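Local coordinates for protein pectinesterase (Aspergillus niger, PDB 5C1E) that hydrolyses the methyl esters of pectin, releasing methanol and leaving galacturonate units, and so is probably involved in the soft-rotting of plant tissue, at residues A92-V97 / V119-N124; D140-K145 / D161-D166; A181-A186 / L219-R224; C203-A208 / S237-P242. One frame throughout, in Å; residues are numbered along the deposited sequence. Where two conformers were deposited one is given.

Interaction 1: A92-V97 / V119-N124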
# COMPACT_ATOMS: atom_id res chain seq x y z
N ALA A 92 -1.16 -6.58 12.07
CA ALA A 92 -1.62 -5.46 11.25
C ALA A 92 -2.51 -4.53 12.03
O ALA A 92 -3.38 -4.98 12.76
CB ALA A 92 -2.35 -5.96 10.02
N THR A 93 -2.29 -3.23 11.89
CA THR A 93 -3.18 -2.24 12.49
C THR A 93 -4.56 -2.33 11.84
O THR A 93 -5.59 -2.24 12.52
CB THR A 93 -2.59 -0.84 12.38
OG1 THR A 93 -1.36 -0.82 13.10
CG2 THR A 93 -3.53 0.18 12.96
N VAL A 94 -4.56 -2.53 10.52
CA VAL A 94 -5.81 -2.74 9.76
C VAL A 94 -5.67 -3.96 8.84
O VAL A 94 -4.70 -4.07 8.07
CB VAL A 94 -6.19 -1.53 8.90
CG1 VAL A 94 -7.44 -1.84 8.09
CG2 VAL A 94 -6.44 -0.29 9.74
N ASN A 95 -6.64 -4.86 8.94
CA ASN A 95 -6.65 -6.10 8.18
C ASN A 95 -7.86 -6.10 7.27
O ASN A 95 -8.98 -6.23 7.75
CB ASN A 95 -6.68 -7.31 9.14
CG ASN A 95 -6.68 -8.65 8.43
OD1 ASN A 95 -6.54 -8.74 7.21
ND2 ASN A 95 -6.81 -9.73 9.22
N VAL A 96 -7.65 -5.92 5.97
CA VAL A 96 -8.77 -5.83 5.04
C VAL A 96 -9.01 -7.17 4.35
O VAL A 96 -8.22 -7.59 3.49
CB VAL A 96 -8.55 -4.75 3.97
CG1 VAL A 96 -9.77 -4.63 3.08
CG2 VAL A 96 -8.25 -3.41 4.62
N VAL A 97 -10.11 -7.81 4.71
CA VAL A 97 -10.51 -9.06 4.07
C VAL A 97 -11.89 -8.94 3.39
O VAL A 97 -12.58 -9.94 3.15
CB VAL A 97 -10.47 -10.25 5.05
CG1 VAL A 97 -9.05 -10.48 5.51
CG2 VAL A 97 -11.41 -10.03 6.23
N VAL A 119 3.19 -5.02 10.61
CA VAL A 119 2.37 -4.59 9.49
C VAL A 119 1.47 -3.41 9.85
O VAL A 119 0.84 -3.39 10.90
CB VAL A 119 1.54 -5.76 8.96
CG1 VAL A 119 0.59 -5.35 7.84
CG2 VAL A 119 2.48 -6.85 8.45
N ALA A 120 1.43 -2.41 8.96
CA ALA A 120 0.49 -1.30 9.10
C ALA A 120 -0.87 -1.71 8.54
O ALA A 120 -1.85 -1.71 9.27
CB ALA A 120 1.01 -0.05 8.42
N LEU A 121 -0.92 -2.08 7.27
CA LEU A 121 -2.16 -2.55 6.67
C LEU A 121 -1.93 -3.79 5.83
O LEU A 121 -0.92 -3.89 5.11
CB LEU A 121 -2.85 -1.46 5.83
CG LEU A 121 -4.19 -1.86 5.19
CD1 LEU A 121 -5.17 -0.71 5.17
CD2 LEU A 121 -4.00 -2.41 3.78
N VAL A 122 -2.83 -4.77 5.97
CA VAL A 122 -2.81 -5.91 5.07
C VAL A 122 -4.05 -5.83 4.17
O VAL A 122 -5.18 -5.63 4.65
CB VAL A 122 -2.67 -7.29 5.77
CG1 VAL A 122 -3.61 -7.44 6.94
CG2 VAL A 122 -2.89 -8.44 4.79
N GLY A 123 -3.79 -5.95 2.89
CA GLY A 123 -4.84 -6.07 1.89
C GLY A 123 -4.96 -7.50 1.46
O GLY A 123 -4.05 -8.03 0.83
N ASN A 124 -6.08 -8.14 1.79
CA ASN A 124 -6.26 -9.56 1.49
C ASN A 124 -7.67 -9.83 0.97
O ASN A 124 -8.46 -10.55 1.57
CB ASN A 124 -5.94 -10.39 2.74
CG ASN A 124 -5.97 -11.88 2.48
OD1 ASN A 124 -5.78 -12.33 1.36
ND2 ASN A 124 -6.23 -12.65 3.52
O HOH W 1 -5.65 -11.07 6.02
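N95 lies alongside V122, both side chains pointing the same way, and its CB, CG and OD1 all meet one methyl, V122 CG1. N95 CB is 3.8 Å from V122 CG1 and CG somewhat closer, while OD1 comes within 3.2 Å of that carbon. OD1 also accepts a hydrogen bond from a water, which in turn accepts from N124 ND2, so the two amides are bridged at this partly exposed border. V122 can serve as the platform because its CG1 sits between backbone N and carbonyl carbon (chi1 47°); the same methyl also packs on A92 CB at 3.6 Å. The face bearing V94, V96 and L121 is purely aliphatic: L121 CD1 meets V94 CG1 at 3.9 Å and V96 CG2 at 4.1 Å, the leucine reaching far enough to touch both branched neighbours. G123, paired with V96, adds no side chain to that face. Between the faces runs a ladder of parallel hydrogen bonds, from V94 N to A120 O, V122 N to V94 O, V96 N to V122 O (2.8 Å) and N124 N to V96 O. Such stacking of parallel strands from successive coils builds the right-handed parallel beta helix of pectinesterases.

Interaction 2: D140-K145 / D161-D166. With GOL (glycerol), chain I.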
# COMPACT_ATOMS: atom_id res chain seq x y z
N ASP A 140 8.06 -4.43 6.75
CA ASP A 140 6.78 -5.01 6.31
C ASP A 140 5.55 -4.07 6.46
O ASP A 140 4.47 -4.49 6.86
CB ASP A 140 6.51 -6.31 7.06
CG ASP A 140 7.38 -7.46 6.61
OD1 ASP A 140 8.40 -7.25 5.96
OD2 ASP A 140 7.02 -8.62 6.94
N THR A 141 5.72 -2.79 6.15
CA THR A 141 4.63 -1.81 6.31
C THR A 141 3.32 -2.21 5.64
O THR A 141 2.28 -2.23 6.28
CB THR A 141 5.02 -0.42 5.78
OG1 THR A 141 6.25 0.01 6.41
CG2 THR A 141 3.90 0.57 6.04
N LEU A 142 3.37 -2.48 4.33
CA LEU A 142 2.18 -2.73 3.54
C LEU A 142 2.17 -4.14 2.98
O LEU A 142 2.94 -4.49 2.06
CB LEU A 142 2.05 -1.68 2.43
CG LEU A 142 0.81 -1.76 1.56
CD1 LEU A 142 -0.47 -1.46 2.33
CD2 LEU A 142 0.98 -0.81 0.39
N TYR A 143 1.29 -4.95 3.55
CA TYR A 143 1.20 -6.34 3.17
C TYR A 143 0.15 -6.44 2.10
O TYR A 143 -1.03 -6.53 2.42
CB TYR A 143 0.84 -7.17 4.38
CG TYR A 143 0.97 -8.68 4.25
CD1 TYR A 143 1.50 -9.30 3.12
CD2 TYR A 143 0.56 -9.49 5.29
CE1 TYR A 143 1.62 -10.69 3.04
CE2 TYR A 143 0.68 -10.87 5.23
CZ TYR A 143 1.22 -11.46 4.10
OH TYR A 143 1.32 -12.85 4.06
N VAL A 144 0.59 -6.35 0.84
CA VAL A 144 -0.33 -6.54 -0.29
C VAL A 144 -0.42 -8.06 -0.52
O VAL A 144 0.19 -8.62 -1.43
CB VAL A 144 0.09 -5.72 -1.52
CG1 VAL A 144 -0.01 -4.23 -1.19
CG2 VAL A 144 1.50 -6.04 -2.01
N LYS A 145 -1.15 -8.72 0.36
CA LYS A 145 -1.04 -10.16 0.51
C LYS A 145 -1.61 -10.93 -0.67
O LYS A 145 -0.98 -11.86 -1.19
CB LYS A 145 -1.74 -10.60 1.81
CG LYS A 145 -1.74 -12.10 2.02
CD LYS A 145 -2.35 -12.46 3.37
CE LYS A 145 -2.06 -13.92 3.70
NZ LYS A 145 -2.78 -14.32 4.92
N ASP A 161 11.33 -4.54 3.04
CA ASP A 161 10.25 -5.33 2.43
C ASP A 161 8.93 -4.67 2.70
O ASP A 161 7.98 -5.32 3.12
CB ASP A 161 10.23 -6.76 2.99
CG ASP A 161 11.51 -7.52 2.76
OD1 ASP A 161 12.34 -7.14 1.89
OD2 ASP A 161 11.69 -8.56 3.45
N TYR A 162 8.87 -3.35 2.52
CA TYR A 162 7.70 -2.61 3.00
C TYR A 162 6.48 -2.58 2.08
O TYR A 162 5.43 -2.12 2.49
CB TYR A 162 8.09 -1.23 3.53
CG TYR A 162 8.69 -0.19 2.61
CD1 TYR A 162 10.06 -0.14 2.37
CD2 TYR A 162 7.90 0.80 2.07
CE1 TYR A 162 10.62 0.83 1.59
CE2 TYR A 162 8.45 1.80 1.28
CZ TYR A 162 9.80 1.83 1.05
OH TYR A 162 10.33 2.83 0.28
N ILE A 163 6.62 -3.13 0.86
CA ILE A 163 5.48 -3.48 -0.00
C ILE A 163 5.73 -4.94 -0.37
O ILE A 163 6.70 -5.24 -1.04
CB ILE A 163 5.40 -2.61 -1.26
CG1 ILE A 163 5.27 -1.14 -0.87
CG2 ILE A 163 4.24 -3.05 -2.15
CD1 ILE A 163 5.45 -0.16 -2.03
N PHE A 164 4.92 -5.84 0.17
CA PHE A 164 5.23 -7.26 0.09
C PHE A 164 3.97 -8.12 0.04
O PHE A 164 2.92 -7.71 0.53
CB PHE A 164 6.17 -7.69 1.27
CG PHE A 164 5.47 -7.84 2.59
CD1 PHE A 164 5.01 -6.72 3.28
CD2 PHE A 164 5.27 -9.09 3.15
CE1 PHE A 164 4.34 -6.86 4.48
CE2 PHE A 164 4.60 -9.24 4.34
CZ PHE A 164 4.14 -8.13 5.02
N GLY A 165 4.11 -9.31 -0.55
CA GLY A 165 2.99 -10.24 -0.72
C GLY A 165 2.75 -10.57 -2.17
O GLY A 165 3.59 -10.25 -3.04
N ASP A 166 1.60 -11.20 -2.44
CA ASP A 166 1.26 -11.74 -3.75
C ASP A 166 -0.00 -11.13 -4.38
O ASP A 166 -0.64 -11.74 -5.27
CB ASP A 166 1.11 -13.26 -3.68
CG ASP A 166 0.99 -13.90 -5.05
OD1 ASP A 166 1.68 -13.49 -5.99
OD2 ASP A 166 0.17 -14.81 -5.18
C1 GOL I . 8.71 -10.78 3.79
O1 GOL I . 9.17 -9.44 4.03
C2 GOL I . 8.96 -11.64 5.01
O2 GOL I . 10.34 -11.61 5.37
C3 GOL I . 8.16 -11.11 6.19
O3 GOL I . 8.34 -11.93 7.35
O HOH W 2 10.77 -8.67 5.92
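Y143 and F164 lie face over face in an offset stack, their centroids 4.3 Å apart and their planes only 6° from parallel. The rings are slid against each other, so that F164 CZ sits over Y143 CG at 3.3 Å rather than over the ring centre. Two torsions bring this about: Y143 carries CG anti to its N, whereas F164 has CG between N and carbonyl carbon (chi1 77°), which swings its ring toward the 140-145 segment. The opposite face of F164 is taken by D140, whose side chain crosses the ring at about a right angle, with the carboxylate stacked at a shallow tilt of 29°; D140 CB touches F164 CE1 at 3.4 Å. The phenylalanine is thus held flat between a tyrosine and an acid.

Beneath the rings, L142 N binds Y162 O and F164 N binds L142 O, while V144 N reaches F164 O through a weak bond. The register then slips: D166 N bonds to K145 O instead of V144 O, and G165, at backbone angles open to glycine, passes close to the V144 carbonyl.

At the edge of the contact D140 OD1 and D161 OD2, 4.3 Å apart, share a donating water, which lies 2.6 Å from D161 OD2. The O1 hydroxyl of a glycerol, probably from the crystallisation liquor, also lies 2.7 Å from D161 OD2. D161 is the predicted active-site residue, and facing aspartates are characteristic of the pectin methylesterase site; the shared water and glycerol are consistent with a polar pocket where hydroxyls can meet the two carboxylates.

Interaction 3: A181-A186 / L219-R224. With SO4 (sulfate ion), chain D; SO4 (sulfate ion), chain F; ACT (acetate ion), chain M.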
# COMPACT_ATOMS: atom_id res chain seq x y z
N ALA A 181 17.61 1.57 5.26
CA ALA A 181 18.18 0.77 4.19
C ALA A 181 17.42 -0.56 4.03
O ALA A 181 17.04 -1.22 5.03
CB ALA A 181 19.65 0.51 4.47
N GLY A 182 17.22 -0.98 2.79
CA GLY A 182 16.50 -2.22 2.51
C GLY A 182 15.91 -2.25 1.11
O GLY A 182 16.22 -1.39 0.27
N ALA A 183 15.09 -3.27 0.85
CA ALA A 183 14.43 -3.41 -0.44
C ALA A 183 12.99 -2.95 -0.31
O ALA A 183 12.33 -3.26 0.66
CB ALA A 183 14.49 -4.85 -0.91
N ILE A 184 12.51 -2.20 -1.30
CA ILE A 184 11.17 -1.65 -1.23
C ILE A 184 10.13 -2.76 -1.39
O ILE A 184 9.24 -2.90 -0.58
CB ILE A 184 10.94 -0.57 -2.29
CG1 ILE A 184 11.84 0.63 -2.04
CG2 ILE A 184 9.49 -0.12 -2.28
CD1 ILE A 184 11.95 1.59 -3.20
N THR A 185 10.24 -3.53 -2.47
CA THR A 185 9.25 -4.60 -2.74
C THR A 185 9.78 -5.98 -2.39
O THR A 185 10.96 -6.28 -2.55
CB THR A 185 8.77 -4.61 -4.21
OG1 THR A 185 9.84 -4.95 -5.13
CG2 THR A 185 8.14 -3.29 -4.58
N ALA A 186 8.87 -6.84 -1.94
CA ALA A 186 9.18 -8.24 -1.73
C ALA A 186 7.99 -9.11 -2.16
O ALA A 186 7.18 -9.55 -1.34
CB ALA A 186 9.55 -8.48 -0.27
N LEU A 219 15.13 -1.61 -5.29
CA LEU A 219 13.79 -1.59 -5.84
C LEU A 219 13.00 -2.81 -5.34
O LEU A 219 11.77 -2.76 -5.15
CB LEU A 219 13.87 -1.58 -7.36
CG LEU A 219 14.51 -0.34 -8.00
CD1 LEU A 219 14.77 -0.60 -9.47
CD2 LEU A 219 13.64 0.91 -7.80
N GLY A 220 13.72 -3.90 -5.11
CA GLY A 220 13.09 -5.08 -4.59
C GLY A 220 14.02 -6.26 -4.40
O GLY A 220 15.20 -6.23 -4.81
N ARG A 221 13.46 -7.27 -3.75
CA ARG A 221 14.07 -8.58 -3.69
C ARG A 221 12.96 -9.64 -3.70
O ARG A 221 11.81 -9.34 -3.35
CB ARG A 221 15.00 -8.70 -2.48
CG ARG A 221 14.29 -8.53 -1.14
CD ARG A 221 15.29 -8.59 -0.01
NE ARG A 221 14.62 -8.69 1.28
CZ ARG A 221 15.14 -9.27 2.36
NH1 ARG A 221 16.35 -9.81 2.30
NH2 ARG A 221 14.45 -9.33 3.49
N PRO A 222 13.28 -10.87 -4.12
CA PRO A 222 12.21 -11.86 -4.33
C PRO A 222 11.88 -12.66 -3.08
O PRO A 222 12.67 -13.53 -2.66
CB PRO A 222 12.77 -12.75 -5.43
CG PRO A 222 14.24 -12.63 -5.33
CD PRO A 222 14.56 -11.29 -4.72
N TRP A 223 10.72 -12.41 -2.50
CA TRP A 223 10.30 -13.17 -1.33
C TRP A 223 10.05 -14.62 -1.74
O TRP A 223 10.33 -15.53 -0.98
CB TRP A 223 9.10 -12.50 -0.67
CG TRP A 223 8.68 -13.10 0.63
CD1 TRP A 223 9.43 -13.85 1.48
CD2 TRP A 223 7.40 -12.93 1.27
NE1 TRP A 223 8.70 -14.20 2.57
CE2 TRP A 223 7.45 -13.65 2.48
CE3 TRP A 223 6.23 -12.25 0.94
CZ2 TRP A 223 6.36 -13.71 3.35
CZ3 TRP A 223 5.14 -12.32 1.80
CH2 TRP A 223 5.21 -13.04 2.99
N ARG A 224 9.53 -14.83 -2.95
CA ARG A 224 9.44 -16.16 -3.56
C ARG A 224 10.02 -16.07 -4.97
O ARG A 224 10.32 -14.96 -5.45
CB ARG A 224 8.00 -16.65 -3.59
CG ARG A 224 7.36 -16.80 -2.21
CD ARG A 224 7.79 -18.09 -1.55
NE ARG A 224 7.14 -18.29 -0.25
CZ ARG A 224 7.58 -17.78 0.90
NH1 ARG A 224 6.91 -18.01 2.02
NH2 ARG A 224 8.67 -17.02 0.95
S SO4 D . 9.30 -16.93 4.81
O1 SO4 D . 9.53 -15.51 5.15
O2 SO4 D . 9.78 -17.77 5.92
O3 SO4 D . 7.86 -17.14 4.62
O4 SO4 D . 10.06 -17.25 3.58
S SO4 F . 4.86 -21.22 0.62
O1 SO4 F . 4.44 -19.82 0.81
O2 SO4 F . 5.08 -21.86 1.94
O3 SO4 F . 3.79 -21.95 -0.11
O4 SO4 F . 6.10 -21.26 -0.19
C ACT M . 16.66 -13.24 3.70
O ACT M . 17.02 -12.12 4.13
OXT ACT M . 17.28 -13.85 2.79
CH3 ACT M . 15.44 -13.88 4.29
O HOH W 3 10.15 -8.00 -5.10
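T185 grips the carbonyl of L219 with both its donors, N and OG1. OG1 donates to L219 O at 2.9 Å, tilted 18° from the carbonyl plane, while the backbone N donates to the same oxygen from well above that plane; Y231 OH is a further hydrogen-bond partner of this oxygen. With OG1 between backbone N and carbonyl carbon (chi1 65°), the hydroxyl lies just where the chain passes, 3.3 Å from G220 CA, and a glycine there leaves it room. In return R221 N binds T185 O at 2.9 Å, the straighter of the two backbone bonds, and a water donates to both T185 OG1 and R221 O.

Apolar packing is light and made by small groups. A183 CB rests on R221 CG at 3.7 Å, and A186 CB approaches W223 CB. The small alanines leave room for the R221 chain and W223 CB to come close.

Polar and charged ends meet D161 and bound anions. R221 runs extended from CG to NE, forming a salt bridge with D161, the predicted active-site residue, and binding an acetate through NH1. W223 NE1 donates to a sulfate at 3.0 Å in the ring plane, and R224 NH1 and NH2 hold that same ion; these anions probably come from the crystallisation liquor.

Strand 182-187 thus has strand 163-165 along one edge and the chain leaving strand 217-220 along the other; W223 inclines its ring against F164, while T185 touches side chains of strands 198-201 and 228-232.

Interaction 4: C203-A208 / S237-P242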
# COMPACT_ATOMS: atom_id res chain seq x y z
N CYS A 203 5.17 7.09 -9.97
CA CYS A 203 5.40 7.31 -8.55
C CYS A 203 6.69 8.08 -8.33
O CYS A 203 7.48 8.31 -9.25
CB CYS A 203 5.42 5.98 -7.79
SG CYS A 203 3.84 5.09 -7.82
N ASN A 204 6.88 8.49 -7.09
CA ASN A 204 8.07 9.18 -6.66
C ASN A 204 8.71 8.41 -5.52
O ASN A 204 8.12 8.24 -4.45
CB ASN A 204 7.71 10.58 -6.18
CG ASN A 204 8.94 11.39 -5.86
OD1 ASN A 204 9.91 11.39 -6.63
ND2 ASN A 204 8.90 12.10 -4.75
N ILE A 205 9.92 7.91 -5.77
CA ILE A 205 10.65 7.10 -4.79
C ILE A 205 11.75 7.99 -4.18
O ILE A 205 12.58 8.52 -4.91
CB ILE A 205 11.28 5.84 -5.45
CG1 ILE A 205 10.23 4.77 -5.80
CG2 ILE A 205 12.27 5.18 -4.51
CD1 ILE A 205 9.12 5.21 -6.73
N LYS A 206 11.75 8.16 -2.87
CA LYS A 206 12.70 9.06 -2.22
C LYS A 206 12.93 8.69 -0.75
O LYS A 206 12.17 7.91 -0.18
CB LYS A 206 12.19 10.51 -2.30
CG LYS A 206 10.80 10.70 -1.70
CD LYS A 206 10.42 12.17 -1.61
CE LYS A 206 8.91 12.37 -1.54
NZ LYS A 206 8.40 12.28 -0.15
N ALA A 207 13.99 9.24 -0.17
CA ALA A 207 14.27 9.08 1.26
C ALA A 207 13.30 9.91 2.11
O ALA A 207 12.80 10.95 1.68
CB ALA A 207 15.69 9.52 1.58
N ALA A 208 13.04 9.42 3.32
CA ALA A 208 12.35 10.21 4.33
C ALA A 208 13.21 11.41 4.67
O ALA A 208 14.44 11.36 4.54
CB ALA A 208 12.10 9.37 5.58
N SER A 237 15.01 8.53 -6.79
CA SER A 237 16.06 9.38 -6.24
C SER A 237 17.38 8.61 -6.11
O SER A 237 17.43 7.40 -6.35
CB SER A 237 15.64 9.97 -4.90
OG SER A 237 15.88 9.06 -3.84
N ASP A 238 18.42 9.31 -5.67
CA ASP A 238 19.74 8.69 -5.50
C ASP A 238 19.81 7.64 -4.39
O ASP A 238 20.87 7.06 -4.17
CB ASP A 238 20.83 9.75 -5.29
CG ASP A 238 20.79 10.41 -3.92
OD1 ASP A 238 19.86 10.16 -3.11
OD2 ASP A 238 21.70 11.22 -3.65
N ILE A 239 18.71 7.37 -3.69
CA ILE A 239 18.69 6.23 -2.76
C ILE A 239 18.86 4.87 -3.43
O ILE A 239 19.32 3.92 -2.79
CB ILE A 239 17.44 6.20 -1.86
CG1 ILE A 239 16.14 6.01 -2.67
CG2 ILE A 239 17.38 7.46 -1.01
CD1 ILE A 239 14.92 5.74 -1.80
N ILE A 240 18.50 4.76 -4.71
CA ILE A 240 18.53 3.45 -5.38
C ILE A 240 19.96 2.99 -5.69
O ILE A 240 20.70 3.65 -6.43
CB ILE A 240 17.65 3.43 -6.65
CG1 ILE A 240 16.20 3.79 -6.30
CG2 ILE A 240 17.73 2.07 -7.34
CD1 ILE A 240 15.57 2.91 -5.24
N ASN A 241 20.33 1.86 -5.12
CA ASN A 241 21.61 1.25 -5.39
C ASN A 241 21.76 0.97 -6.89
O ASN A 241 20.82 0.58 -7.55
CB ASN A 241 21.74 -0.04 -4.58
CG ASN A 241 23.09 -0.68 -4.72
OD1 ASN A 241 23.37 -1.34 -5.71
ND2 ASN A 241 23.96 -0.45 -3.74
N PRO A 242 22.96 1.19 -7.46
CA PRO A 242 23.15 0.94 -8.89
C PRO A 242 22.72 -0.45 -9.40
O PRO A 242 22.26 -0.56 -10.52
CB PRO A 242 24.64 1.14 -9.09
CG PRO A 242 25.02 2.15 -8.06
CD PRO A 242 24.07 1.98 -6.90
O HOH W 4 15.84 10.80 -1.82
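S237 OG, which packs over K206 CA at 3.6 Å, is held from two directions. A water lies 2.7 Å from it and also accepts from A207 N, so the hydroxyl is tied to strand 204-207 through solvent. From its own segment I239 N donates a weak but nearly straight bond, 3.3 Å, which adds to the I240 N to S237 O bond that closes the type I turn from S237 to I240. A serine suits the place because its short hydroxyl, lying between backbone N and carbonyl carbon (chi1 83°), can meet water and turn together. The one direct hydrogen bond across the contact runs from S237 N to I205 O at 3.1 Å, prolonging the pairing by which C203 and I205 already meet V235.

Below this polar seam the contact is aliphatic. I239 divides its two branches: CG2 meets A207 CB at 3.7 Å, whereas CD1 reaches I205 CG2 at 3.8 Å, the two isoleucines crossing at about a right angle. I240 CD1 adds a looser touch, so I205 CG2 receives both isoleucines. A207 is small enough to sit beside them. The chemistry is consistent with a turn held jointly by one direct bond, a water bridge and aliphatic packing.

Overall arrangement
From the N terminus, interaction 1 closes first, joining two successive coils through strands 94-96 and 121-124. Interaction 2 follows in series on the next two strands of the same sheet, 142-146 and 163-165, and meets interaction 1 through backbone pairing of 121-124 with 142-146. Strand 182-187 then opens interaction 3, but before it closes at 219-224, segment 203-208 opens interaction 4, which closes only at 237-242: the two cross. Interactions 2 and 3 share the salt bridge and ring packing beside the predicted active site. Interaction 4 joins strand 204-207 of another sheet to the loop after strand 235-236, yet I205 touches I184 and I240 touches L219, tying the two sheets across the helix interior.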